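Local coordinates for protein Exo beta-1,2-glucooligosaccharide sophorohydrolase (non-reducing end) (Parabacteroides distasonis ATCC 8503, PDB 5Z06) that hydrolyses linear beta-1,2-glucan and beta-1,2-glucooligosaccharides of four or more glucose units from the non-reducing end, releasing sophorose, at residues 10-14 against 49-54; 87-93 against 130-136; 440-444 against 488-494; 483-487 against 699-703. One frame throughout, in Å; residues are numbered along the deposited sequence.

Interaction 1: 10-14 against 49-54. With CA (calcium ion), chain C.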
loop_
_atom_site.group_PDB
_atom_site.type_symbol
_atom_site.label_atom_id
_atom_site.label_comp_id
_atom_site.label_asym_id
_atom_site.label_seq_id
_atom_site.Cartn_x
_atom_site.Cartn_y
_atom_site.Cartn_z
ATOM N N PHE A 10 17.920 6.350 -2.924
ATOM C CA PHE A 10 17.425 7.244 -3.961
ATOM C C PHE A 10 16.976 6.470 -5.192
ATOM O O PHE A 10 16.047 6.872 -5.875
ATOM C CB PHE A 10 18.501 8.238 -4.358
ATOM C CG PHE A 10 18.869 9.165 -3.263
ATOM C CD1 PHE A 10 18.105 10.289 -3.018
ATOM C CD2 PHE A 10 19.971 8.905 -2.452
ATOM C CE1 PHE A 10 18.431 11.156 -1.989
ATOM C CE2 PHE A 10 20.310 9.778 -1.423
ATOM C CZ PHE A 10 19.544 10.904 -1.194
ATOM N N PHE A 11 17.676 5.388 -5.508
ATOM C CA PHE A 11 17.251 4.525 -6.578
ATOM C C PHE A 11 17.807 3.136 -6.409
ATOM O O PHE A 11 19.010 2.970 -6.218
ATOM C CB PHE A 11 17.722 5.080 -7.910
ATOM C CG PHE A 11 17.279 4.262 -9.065
ATOM C CD1 PHE A 11 16.021 4.451 -9.601
ATOM C CD2 PHE A 11 18.101 3.288 -9.602
ATOM C CE1 PHE A 11 15.589 3.694 -10.659
ATOM C CE2 PHE A 11 17.667 2.518 -10.667
ATOM C CZ PHE A 11 16.413 2.720 -11.199
ATOM N N GLU A 12 16.935 2.147 -6.481
ATOM C CA GLU A 12 17.334 0.760 -6.640
ATOM C C GLU A 12 16.856 0.231 -7.987
ATOM O O GLU A 12 17.641 -0.302 -8.769
ATOM C CB GLU A 12 16.746 -0.077 -5.528
ATOM C CG GLU A 12 17.113 -1.545 -5.627
ATOM C CD GLU A 12 16.821 -2.273 -4.340
ATOM O OE1 GLU A 12 15.630 -2.382 -3.976
ATOM O OE2 GLU A 12 17.792 -2.705 -3.693
ATOM N N ASN A 13 15.559 0.359 -8.227
ATOM C CA ASN A 13 14.906 -0.119 -9.451
ATOM C C ASN A 13 13.669 0.713 -9.686
ATOM O O ASN A 13 13.019 1.139 -8.745
ATOM C CB ASN A 13 14.495 -1.597 -9.308
ATOM C CG ASN A 13 15.643 -2.556 -9.563
ATOM O OD1 ASN A 13 16.381 -2.398 -10.527
ATOM N ND2 ASN A 13 15.791 -3.564 -8.712
ATOM N N SER A 14 13.360 0.956 -10.944
ATOM C CA SER A 14 12.104 1.585 -11.324
ATOM C C SER A 14 11.105 0.468 -11.492
ATOM O O SER A 14 11.366 -0.480 -12.244
ATOM C CB SER A 14 12.254 2.342 -12.626
ATOM O OG SER A 14 11.087 3.052 -12.921
ATOM N N THR A 49 21.759 -3.924 -9.730
ATOM C CA THR A 49 20.606 -4.680 -9.209
ATOM C C THR A 49 19.638 -4.841 -10.360
ATOM O O THR A 49 19.111 -3.845 -10.855
ATOM C CB THR A 49 19.855 -4.029 -8.063
ATOM O OG1 THR A 49 19.600 -2.667 -8.378
ATOM C CG2 THR A 49 20.633 -4.160 -6.793
ATOM N N PRO A 50 19.425 -6.091 -10.796
ATOM C CA PRO A 50 18.585 -6.323 -11.921
ATOM C C PRO A 50 17.181 -5.805 -11.754
ATOM O O PRO A 50 16.665 -5.565 -10.633
ATOM C CB PRO A 50 18.548 -7.842 -12.033
ATOM C CG PRO A 50 18.860 -8.312 -10.674
ATOM C CD PRO A 50 19.918 -7.364 -10.247
ATOM N N GLY A 51 16.580 -5.778 -12.932
ATOM C CA GLY A 51 15.537 -4.916 -13.280
ATOM C C GLY A 51 16.294 -3.931 -14.157
ATOM O O GLY A 51 16.566 -4.180 -15.325
ATOM N N ASN A 52 16.664 -2.807 -13.565
ATOM C CA ASN A 52 16.987 -1.663 -14.356
ATOM C C ASN A 52 17.881 -0.686 -13.639
ATOM O O ASN A 52 18.180 -0.814 -12.442
ATOM C CB ASN A 52 15.693 -1.011 -14.864
ATOM C CG ASN A 52 14.733 -0.666 -13.748
ATOM O OD1 ASN A 52 15.108 -0.010 -12.786
ATOM N ND2 ASN A 52 13.492 -1.100 -13.874
ATOM N N SER A 53 18.316 0.292 -14.406
ATOM C CA SER A 53 19.114 1.373 -13.903
ATOM C C SER A 53 18.608 2.635 -14.549
ATOM O O SER A 53 17.744 2.585 -15.429
ATOM C CB SER A 53 20.571 1.137 -14.267
ATOM O OG SER A 53 20.729 1.081 -15.671
ATOM N N LEU A 54 19.154 3.756 -14.109
ATOM C CA LEU A 54 18.828 5.033 -14.669
ATOM C C LEU A 54 19.848 5.390 -15.720
ATOM O O LEU A 54 21.062 5.220 -15.519
ATOM C CB LEU A 54 18.790 6.100 -13.584
ATOM C CG LEU A 54 17.674 5.919 -12.559
ATOM C CD1 LEU A 54 17.823 6.955 -11.470
ATOM C CD2 LEU A 54 16.327 6.098 -13.222
HETATM CA CA CA C . 18.698 -1.632 -10.276
#

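Interaction 2: 87-93 against 130-136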
loop_
_atom_site.group_PDB
_atom_site.type_symbol
_atom_site.label_atom_id
_atom_site.label_comp_id
_atom_site.label_asym_id
_atom_site.label_seq_id
_atom_site.Cartn_x
_atom_site.Cartn_y
_atom_site.Cartn_z
ATOM N N LEU A 87 27.294 8.283 0.305
ATOM C CA LEU A 87 26.427 8.121 -0.842
ATOM C C LEU A 87 27.086 7.086 -1.717
ATOM O O LEU A 87 28.102 7.357 -2.356
ATOM C CB LEU A 87 26.275 9.424 -1.595
ATOM C CG LEU A 87 25.566 9.357 -2.949
ATOM C CD1 LEU A 87 24.115 8.935 -2.764
ATOM C CD2 LEU A 87 25.648 10.715 -3.611
ATOM N N SER A 88 26.526 5.887 -1.720
ATOM C CA SER A 88 26.987 4.827 -2.591
ATOM C C SER A 88 26.136 4.769 -3.869
ATOM O O SER A 88 24.925 4.940 -3.820
ATOM C CB SER A 88 26.948 3.508 -1.863
ATOM O OG SER A 88 27.085 2.429 -2.759
ATOM N N MET A 89 26.794 4.577 -5.011
ATOM C CA MET A 89 26.131 4.302 -6.280
ATOM C C MET A 89 26.876 3.212 -7.028
ATOM O O MET A 89 28.008 2.851 -6.692
ATOM C CB MET A 89 26.126 5.523 -7.182
ATOM C CG MET A 89 26.057 6.849 -6.471
ATOM S SD MET A 89 25.795 8.135 -7.684
ATOM C CE MET A 89 27.419 8.231 -8.409
ATOM N N GLN A 90 26.229 2.717 -8.068
ATOM C CA GLN A 90 26.869 1.886 -9.057
ATOM C C GLN A 90 26.827 2.725 -10.326
ATOM O O GLN A 90 25.765 3.242 -10.686
ATOM C CB GLN A 90 26.119 0.576 -9.222
ATOM C CG GLN A 90 26.237 -0.344 -8.020
ATOM C CD GLN A 90 27.537 -1.118 -7.962
ATOM O OE1 GLN A 90 28.359 -1.079 -8.880
ATOM N NE2 GLN A 90 27.721 -1.848 -6.881
ATOM N N VAL A 91 27.986 2.881 -10.978
ATOM C CA VAL A 91 28.139 3.759 -12.135
ATOM C C VAL A 91 28.749 2.936 -13.251
ATOM O O VAL A 91 29.726 2.225 -13.055
ATOM C CB VAL A 91 29.017 4.971 -11.820
ATOM C CG1 VAL A 91 29.030 5.975 -12.964
ATOM C CG2 VAL A 91 28.510 5.667 -10.577
ATOM N N ARG A 92 28.146 3.018 -14.424
ATOM C CA ARG A 92 28.625 2.294 -15.576
ATOM C C ARG A 92 28.705 3.272 -16.733
ATOM O O ARG A 92 27.779 4.045 -16.971
ATOM C CB ARG A 92 27.684 1.155 -15.901
ATOM C CG ARG A 92 28.087 0.309 -17.092
ATOM C CD ARG A 92 26.883 -0.446 -17.594
ATOM N NE ARG A 92 27.179 -1.320 -18.715
ATOM C CZ ARG A 92 27.467 -2.613 -18.630
ATOM N NH1 ARG A 92 27.543 -3.229 -17.454
ATOM N NH2 ARG A 92 27.684 -3.293 -19.746
ATOM N N LEU A 93 29.828 3.239 -17.437
ATOM C CA LEU A 93 30.046 4.119 -18.562
ATOM C C LEU A 93 29.820 3.292 -19.806
ATOM O O LEU A 93 30.318 2.173 -19.916
ATOM C CB LEU A 93 31.451 4.669 -18.521
ATOM C CG LEU A 93 31.674 5.850 -17.591
ATOM C CD1 LEU A 93 31.211 5.612 -16.158
ATOM C CD2 LEU A 93 33.158 6.143 -17.623
ATOM N N GLY A 130 31.482 -0.294 -19.820
ATOM C CA GLY A 130 30.836 -1.603 -19.876
ATOM C C GLY A 130 30.953 -2.464 -18.628
ATOM O O GLY A 130 30.810 -3.697 -18.692
ATOM N N VAL A 131 31.227 -1.828 -17.491
ATOM C CA VAL A 131 31.278 -2.524 -16.199
ATOM C C VAL A 131 30.739 -1.592 -15.122
ATOM O O VAL A 131 30.847 -0.379 -15.232
ATOM C CB VAL A 131 32.710 -2.998 -15.827
ATOM C CG1 VAL A 131 33.188 -4.118 -16.752
ATOM C CG2 VAL A 131 33.690 -1.839 -15.841
ATOM N N TRP A 132 30.152 -2.180 -14.097
ATOM C CA TRP A 132 29.613 -1.428 -12.977
ATOM C C TRP A 132 30.730 -1.113 -12.023
ATOM O O TRP A 132 31.446 -2.001 -11.614
ATOM C CB TRP A 132 28.502 -2.219 -12.274
ATOM C CG TRP A 132 27.288 -2.257 -13.126
ATOM C CD1 TRP A 132 26.870 -3.281 -13.921
ATOM C CD2 TRP A 132 26.367 -1.191 -13.325
ATOM N NE1 TRP A 132 25.721 -2.923 -14.581
ATOM C CE2 TRP A 132 25.392 -1.643 -14.231
ATOM C CE3 TRP A 132 26.259 0.103 -12.810
ATOM C CZ2 TRP A 132 24.326 -0.848 -14.633
ATOM C CZ3 TRP A 132 25.190 0.894 -13.213
ATOM C CH2 TRP A 132 24.237 0.408 -14.110
ATOM N N HIS A 133 30.871 0.169 -11.703
ATOM C CA HIS A 133 31.869 0.668 -10.767
ATOM C C HIS A 133 31.209 1.102 -9.483
ATOM O O HIS A 133 30.387 2.023 -9.497
ATOM C CB HIS A 133 32.594 1.866 -11.366
ATOM C CG HIS A 133 33.359 1.523 -12.594
ATOM N ND1 HIS A 133 34.295 0.515 -12.613
ATOM C CD2 HIS A 133 33.297 2.013 -13.853
ATOM C CE1 HIS A 133 34.801 0.416 -13.828
ATOM N NE2 HIS A 133 34.207 1.310 -14.601
ATOM N N PRO A 134 31.540 0.433 -8.364
ATOM C CA PRO A 134 31.041 0.995 -7.111
ATOM C C PRO A 134 31.655 2.362 -6.866
ATOM O O PRO A 134 32.836 2.553 -7.100
ATOM C CB PRO A 134 31.459 -0.037 -6.041
ATOM C CG PRO A 134 32.298 -1.037 -6.731
ATOM C CD PRO A 134 32.009 -0.950 -8.200
ATOM N N VAL A 135 30.827 3.311 -6.467
ATOM C CA VAL A 135 31.265 4.626 -6.072
ATOM C C VAL A 135 30.762 4.855 -4.656
ATOM O O VAL A 135 29.616 4.536 -4.361
ATOM C CB VAL A 135 30.683 5.687 -7.011
ATOM C CG1 VAL A 135 30.942 7.096 -6.503
ATOM C CG2 VAL A 135 31.272 5.514 -8.395
ATOM N N SER A 136 31.632 5.382 -3.792
ATOM C CA SER A 136 31.267 5.825 -2.440
ATOM C C SER A 136 31.755 7.235 -2.266
ATOM O O SER A 136 32.945 7.508 -2.394
ATOM C CB SER A 136 31.910 4.960 -1.365
ATOM O OG SER A 136 31.414 3.645 -1.411
HETATM O O HOH W 1 31.761 1.365 -16.763
#

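Interaction 3: 440-444 against 488-494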
loop_
_atom_site.group_PDB
_atom_site.type_symbol
_atom_site.label_atom_id
_atom_site.label_comp_id
_atom_site.label_asym_id
_atom_site.label_seq_id
_atom_site.Cartn_x
_atom_site.Cartn_y
_atom_site.Cartn_z
ATOM N N ASP A 440 -25.741 13.990 25.507
ATOM C CA ASP A 440 -26.773 14.344 24.543
ATOM C C ASP A 440 -26.192 14.618 23.149
ATOM O O ASP A 440 -26.871 15.216 22.321
ATOM C CB ASP A 440 -27.568 15.562 25.058
ATOM C CG ASP A 440 -26.725 16.825 25.146
ATOM O OD1 ASP A 440 -25.545 16.730 25.563
ATOM O OD2 ASP A 440 -27.244 17.913 24.804
ATOM N N SER A 441 -24.959 14.180 22.869
ATOM C CA SER A 441 -24.369 14.402 21.545
ATOM C C SER A 441 -25.185 13.649 20.497
ATOM O O SER A 441 -25.454 12.455 20.663
ATOM C CB SER A 441 -22.928 13.935 21.464
ATOM O OG SER A 441 -22.418 14.056 20.144
ATOM N N PRO A 442 -25.598 14.349 19.429
ATOM C CA PRO A 442 -26.169 13.622 18.288
ATOM C C PRO A 442 -25.135 12.763 17.518
ATOM O O PRO A 442 -25.532 11.907 16.730
ATOM C CB PRO A 442 -26.743 14.731 17.388
ATOM C CG PRO A 442 -26.354 16.031 17.999
ATOM C CD PRO A 442 -25.457 15.796 19.168
ATOM N N TYR A 443 -23.846 12.993 17.776
ATOM C CA TYR A 443 -22.757 12.396 17.020
ATOM C C TYR A 443 -21.865 11.531 17.878
ATOM O O TYR A 443 -21.633 11.824 19.070
ATOM C CB TYR A 443 -21.862 13.484 16.440
ATOM C CG TYR A 443 -22.583 14.481 15.609
ATOM C CD1 TYR A 443 -22.873 14.214 14.277
ATOM C CD2 TYR A 443 -22.976 15.710 16.151
ATOM C CE1 TYR A 443 -23.544 15.122 13.491
ATOM C CE2 TYR A 443 -23.647 16.638 15.382
ATOM C CZ TYR A 443 -23.931 16.344 14.048
ATOM O OH TYR A 443 -24.603 17.260 13.272
ATOM N N LEU A 444 -21.320 10.497 17.239
ATOM C CA LEU A 444 -20.118 9.874 17.727
ATOM C C LEU A 444 -18.952 10.730 17.312
ATOM O O LEU A 444 -19.021 11.426 16.293
ATOM C CB LEU A 444 -19.937 8.459 17.133
ATOM C CG LEU A 444 -20.834 7.380 17.708
ATOM C CD1 LEU A 444 -20.737 6.111 16.862
ATOM C CD2 LEU A 444 -20.435 7.101 19.155
ATOM N N SER A 488 -29.327 11.030 13.849
ATOM C CA SER A 488 -28.934 12.297 14.455
ATOM C C SER A 488 -27.453 12.575 14.190
ATOM O O SER A 488 -27.041 13.732 14.122
ATOM C CB SER A 488 -29.226 12.260 15.951
ATOM O OG SER A 488 -28.244 11.499 16.654
ATOM N N GLY A 489 -26.668 11.505 14.025
ATOM C CA GLY A 489 -25.225 11.599 13.833
ATOM C C GLY A 489 -24.796 11.266 12.431
ATOM O O GLY A 489 -24.576 12.160 11.611
ATOM N N TRP A 490 -24.682 9.967 12.162
ATOM C CA TRP A 490 -24.351 9.473 10.833
ATOM C C TRP A 490 -25.119 10.229 9.727
ATOM O O TRP A 490 -24.500 10.835 8.854
ATOM C CB TRP A 490 -24.620 7.979 10.770
ATOM C CG TRP A 490 -24.721 7.468 9.446
ATOM C CD1 TRP A 490 -25.846 7.147 8.794
ATOM C CD2 TRP A 490 -23.638 7.246 8.543
ATOM N NE1 TRP A 490 -25.546 6.684 7.537
ATOM C CE2 TRP A 490 -24.193 6.743 7.352
ATOM C CE3 TRP A 490 -22.244 7.364 8.650
ATOM C CZ2 TRP A 490 -23.418 6.393 6.241
ATOM C CZ3 TRP A 490 -21.462 6.998 7.541
ATOM C CH2 TRP A 490 -22.060 6.529 6.353
ATOM N N ALA A 491 -26.450 10.226 9.792
ATOM C CA ALA A 491 -27.278 10.888 8.771
ATOM C C ALA A 491 -27.849 12.232 9.262
ATOM O O ALA A 491 -28.936 12.628 8.876
ATOM C CB ALA A 491 -28.388 9.959 8.308
ATOM N N SER A 492 -27.098 12.909 10.114
ATOM C CA SER A 492 -27.494 14.178 10.681
ATOM C C SER A 492 -28.004 15.125 9.607
ATOM O O SER A 492 -27.356 15.303 8.569
ATOM C CB SER A 492 -26.303 14.847 11.357
ATOM O OG SER A 492 -26.662 16.124 11.865
ATOM N N GLN A 493 -29.158 15.731 9.882
ATOM C CA GLN A 493 -29.691 16.791 9.044
ATOM C C GLN A 493 -29.252 18.191 9.488
ATOM O O GLN A 493 -29.633 19.165 8.856
ATOM C CB GLN A 493 -31.211 16.682 8.991
ATOM C CG GLN A 493 -31.691 15.349 8.440
ATOM C CD GLN A 493 -31.217 15.138 7.017
ATOM O OE1 GLN A 493 -31.650 15.830 6.099
ATOM N NE2 GLN A 493 -30.291 14.201 6.831
ATOM N N GLU A 494 -28.413 18.294 10.517
ATOM C CA GLU A 494 -27.994 19.597 11.029
ATOM C C GLU A 494 -27.181 20.362 10.015
ATOM O O GLU A 494 -26.497 19.774 9.180
ATOM C CB GLU A 494 -27.150 19.486 12.295
ATOM C CG GLU A 494 -27.904 18.961 13.495
ATOM C CD GLU A 494 -27.084 19.008 14.769
ATOM O OE1 GLU A 494 -25.845 19.238 14.707
ATOM O OE2 GLU A 494 -27.691 18.809 15.839
#

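Interaction 4: 483-487 against 699-703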
loop_
_atom_site.group_PDB
_atom_site.type_symbol
_atom_site.label_atom_id
_atom_site.label_comp_id
_atom_site.label_asym_id
_atom_site.label_seq_id
_atom_site.Cartn_x
_atom_site.Cartn_y
_atom_site.Cartn_z
ATOM N N PRO A 483 -30.213 3.705 18.786
ATOM C CA PRO A 483 -30.297 3.610 17.329
ATOM C C PRO A 483 -30.612 4.945 16.629
ATOM O O PRO A 483 -30.290 5.117 15.449
ATOM C CB PRO A 483 -31.396 2.561 17.104
ATOM C CG PRO A 483 -32.181 2.534 18.361
ATOM C CD PRO A 483 -31.179 2.796 19.446
ATOM N N GLU A 484 -31.203 5.895 17.358
ATOM C CA GLU A 484 -31.460 7.250 16.827
ATOM C C GLU A 484 -30.195 7.963 16.390
ATOM O O GLU A 484 -30.253 8.825 15.516
ATOM C CB GLU A 484 -32.240 8.137 17.829
ATOM C CG GLU A 484 -33.764 7.961 17.816
ATOM C CD GLU A 484 -34.255 6.673 18.464
ATOM O OE1 GLU A 484 -33.465 5.975 19.143
ATOM O OE2 GLU A 484 -35.455 6.350 18.300
ATOM N N MET A 485 -29.069 7.615 17.012
ATOM C CA MET A 485 -27.767 8.162 16.663
ATOM C C MET A 485 -27.383 7.937 15.207
ATOM O O MET A 485 -26.609 8.715 14.647
ATOM C CB MET A 485 -26.701 7.575 17.575
ATOM C CG MET A 485 -26.942 7.886 19.039
ATOM S SD MET A 485 -26.610 9.613 19.381
ATOM C CE MET A 485 -27.836 9.936 20.655
ATOM N N TYR A 486 -27.918 6.877 14.607
ATOM C CA TYR A 486 -27.817 6.671 13.181
ATOM C C TYR A 486 -28.375 7.847 12.374
ATOM O O TYR A 486 -27.785 8.221 11.365
ATOM C CB TYR A 486 -28.544 5.402 12.758
ATOM C CG TYR A 486 -28.399 5.138 11.285
ATOM C CD1 TYR A 486 -27.317 4.410 10.787
ATOM C CD2 TYR A 486 -29.341 5.634 10.375
ATOM C CE1 TYR A 486 -27.196 4.159 9.427
ATOM C CE2 TYR A 486 -29.214 5.408 9.018
ATOM C CZ TYR A 486 -28.140 4.670 8.551
ATOM O OH TYR A 486 -28.017 4.471 7.217
ATOM N N TYR A 487 -29.493 8.425 12.800
ATOM C CA TYR A 487 -30.074 9.586 12.074
ATOM C C TYR A 487 -29.573 10.921 12.555
ATOM O O TYR A 487 -29.414 11.838 11.763
ATOM C CB TYR A 487 -31.613 9.549 12.093
ATOM C CG TYR A 487 -32.122 8.396 11.280
ATOM C CD1 TYR A 487 -32.053 8.426 9.893
ATOM C CD2 TYR A 487 -32.583 7.237 11.892
ATOM C CE1 TYR A 487 -32.484 7.355 9.132
ATOM C CE2 TYR A 487 -33.023 6.174 11.141
ATOM C CZ TYR A 487 -32.969 6.246 9.761
ATOM O OH TYR A 487 -33.388 5.199 9.009
ATOM N N LYS A 699 -33.121 -2.622 15.393
ATOM C CA LYS A 699 -33.362 -1.361 16.074
ATOM C C LYS A 699 -33.294 -0.191 15.117
ATOM O O LYS A 699 -34.107 0.718 15.214
ATOM C CB LYS A 699 -32.367 -1.133 17.208
ATOM C CG LYS A 699 -32.586 -2.005 18.420
ATOM C CD LYS A 699 -31.505 -1.715 19.447
ATOM C CE LYS A 699 -31.659 -2.608 20.654
ATOM N NZ LYS A 699 -30.563 -2.278 21.589
ATOM N N ILE A 700 -32.319 -0.195 14.209
ATOM C CA ILE A 700 -32.151 0.953 13.327
ATOM C C ILE A 700 -33.290 0.969 12.331
ATOM O O ILE A 700 -33.899 2.010 12.110
ATOM C CB ILE A 700 -30.794 0.966 12.603
ATOM C CG1 ILE A 700 -29.661 1.172 13.609
ATOM C CG2 ILE A 700 -30.761 2.104 11.587
ATOM C CD1 ILE A 700 -28.301 0.734 13.108
ATOM N N GLN A 701 -33.574 -0.186 11.751
ATOM C CA GLN A 701 -34.631 -0.306 10.741
ATOM C C GLN A 701 -36.045 -0.109 11.287
ATOM O O GLN A 701 -36.946 0.188 10.523
ATOM C CB GLN A 701 -34.532 -1.654 10.029
ATOM C CG GLN A 701 -33.238 -1.802 9.222
ATOM C CD GLN A 701 -33.239 -2.994 8.308
ATOM O OE1 GLN A 701 -32.591 -2.984 7.266
ATOM N NE2 GLN A 701 -33.956 -4.034 8.696
ATOM N N SER A 702 -36.242 -0.262 12.592
ATOM C CA SER A 702 -37.556 -0.055 13.204
ATOM C C SER A 702 -37.878 1.420 13.517
ATOM O O SER A 702 -39.023 1.738 13.807
ATOM C CB SER A 702 -37.677 -0.877 14.487
ATOM O OG SER A 702 -36.909 -0.274 15.518
ATOM N N ILE A 703 -36.893 2.315 13.474
ATOM C CA ILE A 703 -37.136 3.750 13.746
ATOM C C ILE A 703 -38.147 4.314 12.752
ATOM O O ILE A 703 -38.051 4.024 11.565
ATOM C CB ILE A 703 -35.821 4.562 13.680
ATOM C CG1 ILE A 703 -34.927 4.195 14.866
ATOM C CG2 ILE A 703 -36.076 6.076 13.683
ATOM C CD1 ILE A 703 -33.482 4.522 14.633
HETATM O O HOH W 2 -34.482 3.155 9.942
#

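Interaction 1: 10-14 against 49-54
The backbones of Asn-13 and Asn-52 come to 5.5 Å between their CA atoms, where the loop leaving strand 9-11 meets the loop entering strand 53-59, and the two loops wrap a calcium ion. Three backbone carbonyls, Glu-12 O, Thr-49 O and Asn-52 O, coordinate it together with two side-chain oxygens. Thr-49 chelates the ion, adding OG1 at 2.3 Å from the calcium; a chi1 of 47° sets that hydroxyl between its backbone N and carbonyl carbon, and Asp-176 OD1 is hydrogen-bonded to it. Asn-13 OD1 does double duty, binding calcium while accepting Asn-52 N at 3.1 Å. Behind this shell, the amide of Asn-52 reads the backbone of Ser-14 twice: Ser-14 N reaches Asn-52 OD1 at 2.7 Å on an in-plane lone pair, and Asn-52 ND2 returns a nearly straight bond (166°) to Ser-14 O. Leu-54 CG lies over one face of the Phe-11 ring, 3.5 Å from its centroid in a CH-pi contact, while Asn-52 OD1 lies at the ring edge. Both carboxylate oxygens of Asp-175, on strand 169-180, complete the calcium site. With neutral ligands from both loops and one carboxylate, the ion probably acts as a structural clamp.

Interaction 2: 87-93 against 130-136
Val-91 O accepts the backbone N of His-133 at 2.7 Å, and Val-91 N bonds back to His-133 O, closing a hydrogen-bonded antiparallel pair. Met-89 and Val-135 form the next such pair, both of its bonds measuring 2.9 Å between N and O. At the other end Gly-130 N reaches Leu-93 O, while a water bridges Leu-93 N and Val-131 O. On one face of the sheet Arg-92 CB sits over the Trp-132 indole, 3.6 Å from the centroid of the six-membered ring, in a CH-pi contact. CG of Arg-92 lies opposite its backbone N (chi1 -180°) and the chain extends on to NE, carrying the guanidinium past the indole, 55° between their planes, to lie with one face over the Gly-130 carbonyl. Gln-90 approaches the tryptophan crosswise, its OE1 3.6 Å from Trp-132 CB. The other face is largely apolar, with Val-91 CG2 against Val-135 CG2 at 3.5 Å and Met-89 CE beside Val-135 CG1; His-133 is its polar member, NE2 hydrogen-bonded to Arg-128 O. Strand 86-93 also pairs with strand 169-180 on its far edge, making this an antiparallel strand pair, opening at its Leu-93/Gly-130 end, within the larger curved sheet.

Interaction 3: 440-444 against 488-494
Backbone meets backbone where Gly-489 lies so close to the 440-444 loop that its CA is 2.9 Å from Pro-442 O, at a wider, pi-type turn ending helix 485-490. The same Pro-442 O accepts the hydroxyl of Ser-488 at 2.7 Å, in the carbonyl plane on a lone pair; chi1 of 77° swings Ser-488 OG between its own backbone N and carbonyl carbon, toward the loop. Next along the loop, Tyr-443 lays its ring beside the helix end, CD1 3.5 Å from Gly-489 CA, and sends its hydroxyl to two partners. Tyr-443 OH donates to Glu-494 OE1 at 2.7 Å, meeting the oxygen from above the carboxylate plane, although that oxygen sits at the edge of the ring. Ser-492 OG lies equally near, 2.7 Å from Tyr-443 OH, and also accepts Glu-494 N at 3.1 Å, an ST turn. Glu-494 is the N-cap residue of helix 495-505, whose Ala-497 packs on both Tyr-443 and Ser-492. The tyrosine hydroxyl thus joins the ST turn to the N-cap carboxylate, fixing the link between two successive helices to the loop before strand 447-448; its donation to OE1 is consistent with Glu-494 accepting as a carboxylate.

Interaction 4: 483-487 against 699-703
With chi1 at -177°, the ring of Tyr-486 swings away from its own backbone N and sets one face against Ile-700, whose CG2 lies over it. The methyl stands 4.1 Å from the ring centroid and 21° off the normal, a CH-pi contact displaced toward the rim, with the two side chains roughly perpendicular. Tyr-487 takes the other course: chi1 of -68° places its CG beside the backbone N, and its ring edge slides past Ile-703, bringing CE2 to 3.9 Å from Ile-703 CD1. One face of this ring is covered from within its own helix, by Tyr-486 CD2. Ile-703 CD1 also nestles against the turn before the helix, 3.8 Å from Pro-483 CB, and the proline ring presses in addition on the CB of Lys-699. The direct contacts are thus chiefly apolar, but one water joins the two segments: it donates to Ile-700 O and lies 2.5 Å from Tyr-487 OH, which is further bonded to Lys-552 N. Tyr-486 OH has its partner in Asp-551. Met-471 and Ile-474 of helix 467-475 flank Ile-700, and Met-471 also touches Tyr-486; the last turn of helix 691-702 is therefore packed against the start of helix 485-490, with helix 467-475 and the loop carrying Phe-549 closing round both.

From the N terminus, interaction 1 closes a loop of 34 residues and interaction 2, following in series, closes one of 36. Their centres are 12 Å apart within one antiparallel sheet; Ser-53 CB touches Trp-132 CH2 at 3.7 Å, and strand 169-180 pairs with strands of both. Interactions 3 and 4 lie on the opposite side of the chain's centre, about 52 and 55 Å from interaction 1 between centres, in the helical part. There the segments alternate, so the contacts cross: 440-444 meets 488-494 across 43 residues, while 483-487 reaches across 211 to the modelled C terminus at 699-703. Helix 485-490 serves both, facing the 440-444 loop with its end and helix 691-702 with its start.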